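Local coordinates for uncharacterized protein (Mycolicibacterium smegmatis MC2 155, PDB 6T84) that is required for MmpL3-dependent transport of trehalose monomycolate to the mycobacterial cell wall, through an N-terminal region that interacts with MmpL3 and is represented here by its probably cytoplasmic part, at residues A[45-50]-A[65-70]; A[85-90]-A[111-116]. All blocks are in the same frame, centred on the assembly; numbering follows the deposited sequence.

Contact 1: A[45-50]-A[65-70]; sequences GDVTAK and FDIEEV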
# COMPACT_ATOMS: atom_id res chain seq x y z
N GLY A 45 -8.68 -12.63 6.98
CA GLY A 45 -8.63 -13.97 6.44
C GLY A 45 -9.99 -14.35 5.92
O GLY A 45 -11.00 -13.74 6.28
N ASP A 46 -9.99 -15.37 5.07
CA ASP A 46 -11.22 -15.88 4.43
C ASP A 46 -12.05 -14.76 3.81
O ASP A 46 -13.26 -14.64 4.03
CB ASP A 46 -12.04 -16.74 5.39
CG ASP A 46 -13.06 -17.60 4.66
OD1 ASP A 46 -12.66 -18.59 4.00
OD2 ASP A 46 -14.27 -17.28 4.73
N VAL A 47 -11.38 -13.91 3.03
CA VAL A 47 -12.02 -12.85 2.27
C VAL A 47 -11.48 -12.90 0.85
O VAL A 47 -10.41 -13.45 0.59
CB VAL A 47 -11.78 -11.45 2.88
CG1 VAL A 47 -12.52 -11.30 4.22
CG2 VAL A 47 -10.29 -11.18 3.04
N THR A 48 -12.24 -12.35 -0.08
CA THR A 48 -11.76 -12.21 -1.44
C THR A 48 -11.76 -10.74 -1.81
O THR A 48 -12.51 -9.93 -1.25
CB THR A 48 -12.65 -12.92 -2.45
OG1 THR A 48 -13.94 -12.31 -2.40
CG2 THR A 48 -12.80 -14.42 -2.13
N ALA A 49 -10.97 -10.43 -2.81
CA ALA A 49 -10.83 -9.07 -3.31
C ALA A 49 -12.06 -8.72 -4.14
O ALA A 49 -12.49 -9.52 -5.01
CB ALA A 49 -9.57 -9.00 -4.16
N LYS A 50 -12.65 -7.55 -3.91
CA LYS A 50 -13.83 -7.13 -4.65
C LYS A 50 -13.59 -5.80 -5.32
O LYS A 50 -12.72 -5.02 -4.90
CB LYS A 50 -15.09 -7.06 -3.77
CG LYS A 50 -15.53 -8.46 -3.34
CD LYS A 50 -16.90 -8.48 -2.77
CE LYS A 50 -17.28 -9.94 -2.44
NZ LYS A 50 -18.41 -10.05 -1.49
N PHE A 65 -8.26 -2.77 -5.03
CA PHE A 65 -9.36 -3.68 -4.68
C PHE A 65 -9.84 -3.36 -3.28
O PHE A 65 -9.17 -2.66 -2.51
CB PHE A 65 -8.94 -5.16 -4.78
CG PHE A 65 -7.70 -5.47 -4.03
CD1 PHE A 65 -7.76 -5.83 -2.68
CD2 PHE A 65 -6.46 -5.36 -4.64
CE1 PHE A 65 -6.57 -6.06 -1.94
CE2 PHE A 65 -5.28 -5.63 -3.93
CZ PHE A 65 -5.34 -5.98 -2.57
N ASP A 66 -11.04 -3.85 -2.95
CA ASP A 66 -11.61 -3.69 -1.63
C ASP A 66 -11.52 -5.02 -0.89
O ASP A 66 -11.72 -6.09 -1.48
CB ASP A 66 -13.08 -3.27 -1.70
CG ASP A 66 -13.29 -1.97 -2.43
OD1 ASP A 66 -12.36 -1.13 -2.45
OD2 ASP A 66 -14.41 -1.76 -2.94
N ILE A 67 -11.22 -4.94 0.40
CA ILE A 67 -11.37 -6.05 1.33
C ILE A 67 -12.54 -5.67 2.22
O ILE A 67 -12.41 -4.77 3.05
CB ILE A 67 -10.10 -6.25 2.17
CG1 ILE A 67 -8.87 -6.34 1.23
CG2 ILE A 67 -10.25 -7.46 3.09
CD1 ILE A 67 -7.54 -6.52 1.96
N GLU A 68 -13.69 -6.33 2.04
CA GLU A 68 -14.94 -5.82 2.62
C GLU A 68 -14.83 -5.34 4.06
O GLU A 68 -14.32 -6.05 4.93
CB GLU A 68 -16.02 -6.89 2.55
CG GLU A 68 -16.66 -7.03 1.19
CD GLU A 68 -17.49 -8.28 1.10
OE1 GLU A 68 -18.67 -8.24 1.52
OE2 GLU A 68 -16.97 -9.32 0.64
N GLU A 69 -15.32 -4.12 4.29
CA GLU A 69 -15.34 -3.49 5.61
C GLU A 69 -13.96 -3.46 6.28
O GLU A 69 -13.86 -3.44 7.51
CB GLU A 69 -16.39 -4.15 6.52
CG GLU A 69 -17.78 -4.18 5.91
CD GLU A 69 -18.78 -4.92 6.78
OE1 GLU A 69 -18.36 -5.53 7.78
OE2 GLU A 69 -19.99 -4.89 6.45
N VAL A 70 -12.89 -3.44 5.49
CA VAL A 70 -11.56 -3.35 6.08
C VAL A 70 -10.81 -2.19 5.43
O VAL A 70 -10.39 -1.22 6.11
CB VAL A 70 -10.74 -4.64 5.91
CG1 VAL A 70 -9.30 -4.40 6.35
CG2 VAL A 70 -11.35 -5.79 6.71
O HOH W 1 -14.06 -8.15 -0.24
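K50 and D66 form one antiparallel hydrogen-bonded pair, in which each main chain gives and takes once. K50 N donates to D66 O at 3.0 Å, and D66 N donates to K50 O at 2.8 Å with an almost straight N-H...O angle of 171°. Two residues beyond the pair, where strand 60-67 has ended, water 1 bridges the chains: it takes the N-H of E68 at 2.9 Å from E68 N and lies 2.6 Å from T48 O, and can donate there or to E68 OE2, though not to every acceptor in reach. K50 runs out extended beyond CG (chi2 -166°) and ends in a salt bridge, NZ to E68 OE2 at 2.7 Å, the ammonium standing above the carboxylate plane, 56° out of it. The carboxylate of D66 is satisfied beyond the pair, by R14, T72 and N51, and T48 OG1 by E28. Carbon contacts complete the junction: V47 CG2 meets I67 CG2 at 3.7 Å, crossing at about a right angle, and A49 CB lies obliquely against the F65 ring. Main-chain groups of K50 and D66 thus satisfy each other, while at the exposed E68 a water and the lysine charge, probably offsetting the glutamate's, take over.

Contact 2: A[85-90]-A[111-116]; sequences VVDLRL and MVYSTN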
# COMPACT_ATOMS: atom_id res chain seq x y z
N VAL A 85 11.24 -5.01 4.98
CA VAL A 85 9.87 -4.48 5.02
C VAL A 85 9.90 -3.17 5.77
O VAL A 85 10.43 -3.11 6.88
CB VAL A 85 8.89 -5.46 5.70
CG1 VAL A 85 7.50 -4.81 5.93
CG2 VAL A 85 8.76 -6.69 4.85
N VAL A 86 9.36 -2.14 5.17
CA VAL A 86 9.06 -0.87 5.86
C VAL A 86 7.55 -0.72 5.90
O VAL A 86 6.87 -0.94 4.88
CB VAL A 86 9.73 0.31 5.15
CG1 VAL A 86 9.36 1.68 5.85
CG2 VAL A 86 11.27 0.14 5.11
N ASP A 87 7.02 -0.31 7.06
CA ASP A 87 5.58 -0.08 7.26
C ASP A 87 5.46 1.30 7.90
O ASP A 87 6.05 1.55 8.96
CB ASP A 87 5.04 -1.19 8.19
CG ASP A 87 3.56 -1.10 8.46
OD1 ASP A 87 3.14 -0.03 8.95
OD2 ASP A 87 2.83 -2.11 8.24
N LEU A 88 4.75 2.17 7.23
CA LEU A 88 4.54 3.57 7.65
C LEU A 88 3.03 3.72 7.87
O LEU A 88 2.26 3.64 6.91
CB LEU A 88 5.02 4.47 6.50
CG LEU A 88 4.83 5.98 6.62
CD1 LEU A 88 5.69 6.50 7.78
CD2 LEU A 88 5.19 6.71 5.29
N ARG A 89 2.60 3.96 9.12
CA ARG A 89 1.16 3.95 9.41
C ARG A 89 0.82 5.07 10.38
O ARG A 89 1.69 5.55 11.12
CB ARG A 89 0.68 2.60 9.94
CG ARG A 89 1.37 2.16 11.18
CD ARG A 89 0.83 0.83 11.72
NE ARG A 89 1.02 -0.25 10.74
CZ ARG A 89 0.26 -1.35 10.69
NH1 ARG A 89 -0.67 -1.55 11.61
NH2 ARG A 89 0.45 -2.28 9.73
N LEU A 90 -0.43 5.49 10.35
CA LEU A 90 -0.84 6.57 11.27
C LEU A 90 -0.57 6.16 12.71
O LEU A 90 -0.76 5.01 13.10
CB LEU A 90 -2.34 6.84 11.10
CG LEU A 90 -2.77 7.33 9.75
CD1 LEU A 90 -4.28 7.56 9.68
CD2 LEU A 90 -2.01 8.60 9.36
N MET A 111 4.04 6.53 12.24
CA MET A 111 5.11 5.75 12.84
C MET A 111 5.70 4.86 11.76
O MET A 111 4.98 4.39 10.88
CB MET A 111 4.55 4.87 13.98
CG MET A 111 3.87 5.66 15.09
SD MET A 111 5.18 6.26 16.15
CE MET A 111 4.24 7.27 17.34
N VAL A 112 7.01 4.66 11.83
CA VAL A 112 7.74 3.80 10.90
C VAL A 112 8.17 2.54 11.63
O VAL A 112 8.79 2.63 12.70
CB VAL A 112 9.00 4.51 10.35
CG1 VAL A 112 9.67 3.63 9.30
CG2 VAL A 112 8.63 5.90 9.79
N TYR A 113 7.87 1.38 11.04
CA TYR A 113 8.28 0.08 11.56
C TYR A 113 9.10 -0.60 10.47
O TYR A 113 8.86 -0.41 9.26
CB TYR A 113 7.04 -0.80 11.90
CG TYR A 113 6.13 -0.13 12.88
CD1 TYR A 113 5.13 0.75 12.44
CD2 TYR A 113 6.23 -0.36 14.23
CE1 TYR A 113 4.24 1.35 13.31
CE2 TYR A 113 5.34 0.30 15.13
CZ TYR A 113 4.38 1.14 14.65
OH TYR A 113 3.53 1.83 15.50
N SER A 114 10.05 -1.45 10.86
CA SER A 114 10.77 -2.18 9.83
C SER A 114 11.34 -3.48 10.37
O SER A 114 11.59 -3.63 11.57
CB SER A 114 11.92 -1.35 9.28
OG SER A 114 12.57 -1.99 8.19
N THR A 115 11.57 -4.40 9.44
CA THR A 115 12.29 -5.64 9.73
C THR A 115 13.80 -5.42 9.79
O THR A 115 14.51 -6.33 10.23
CB THR A 115 11.98 -6.70 8.64
OG1 THR A 115 12.38 -6.16 7.37
CG2 THR A 115 10.54 -7.07 8.63
N ASN A 116 14.31 -4.25 9.38
CA ASN A 116 15.77 -4.01 9.40
C ASN A 116 15.92 -2.53 9.73
O ASN A 116 15.77 -1.69 8.85
CB ASN A 116 16.36 -4.36 8.02
CG ASN A 116 17.91 -4.15 7.92
OD1 ASN A 116 18.49 -3.25 8.55
ND2 ASN A 116 18.57 -4.99 7.11
O HOH W 2 1.10 2.96 14.63
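The Y113 ring meets R89 along its edge, near the ring plane: R89 CG lies 3.7 Å from Y113 CE1, and D87 O also sits by this edge. The guanidinium stands nearly perpendicular to the ring, at 84°, and so does the D87 carboxylate, although D87 and Y113 run side by side. At the guanidinium's own edge D87 is gripped side-on, R89 NE to OD1 and NH2 to OD2 both at 2.8 Å, each oxygen met on its syn side. A bend at chi3 (61°) turns the arginine back to its partner two residues earlier; NH1 is taken by K94 O. Water 2, in the ring plane, accepts from Y113 OH at 2.8 Å and donates to L90 O. On the sheet face opposite D87, R89 and Y113, L88 CD1 packs on V112 CG2 at 3.6 Å. Backbone bonds pair D87 with Y113 and R89 with M111. At the end of the ladder, V85 O accepts from both T115 N and S114 OG, the latter at 2.7 Å, while S114 OG receives N116 N in an ST turn. Strand 141-144 lies beside 86-90, and 102-107, the hairpin partner of 110-114, beside that strand; N116 caps helix 117-123.

Overall arrangement
Contacts 1 and 2 illustrate two ways of adding chain to one antiparallel sheet. Their centres lie 23 Å apart and their nearest atoms about 11 Å, so they do not touch; what they share is the nine-stranded sheet. Contact 2 joins two of its full members, 86-90 and 110-114, near the 102-107 end. Contact 1 instead sets the short strand 49-50, which also pairs with 28-29, against the end of strand 60-67, the third strand in, counting 24-26 as the first. Along the chain they follow in series, contact 1 closing before contact 2 opens. Water takes part in both, bridging main chains in contact 1 and linking a tyrosine hydroxyl to a carbonyl in contact 2.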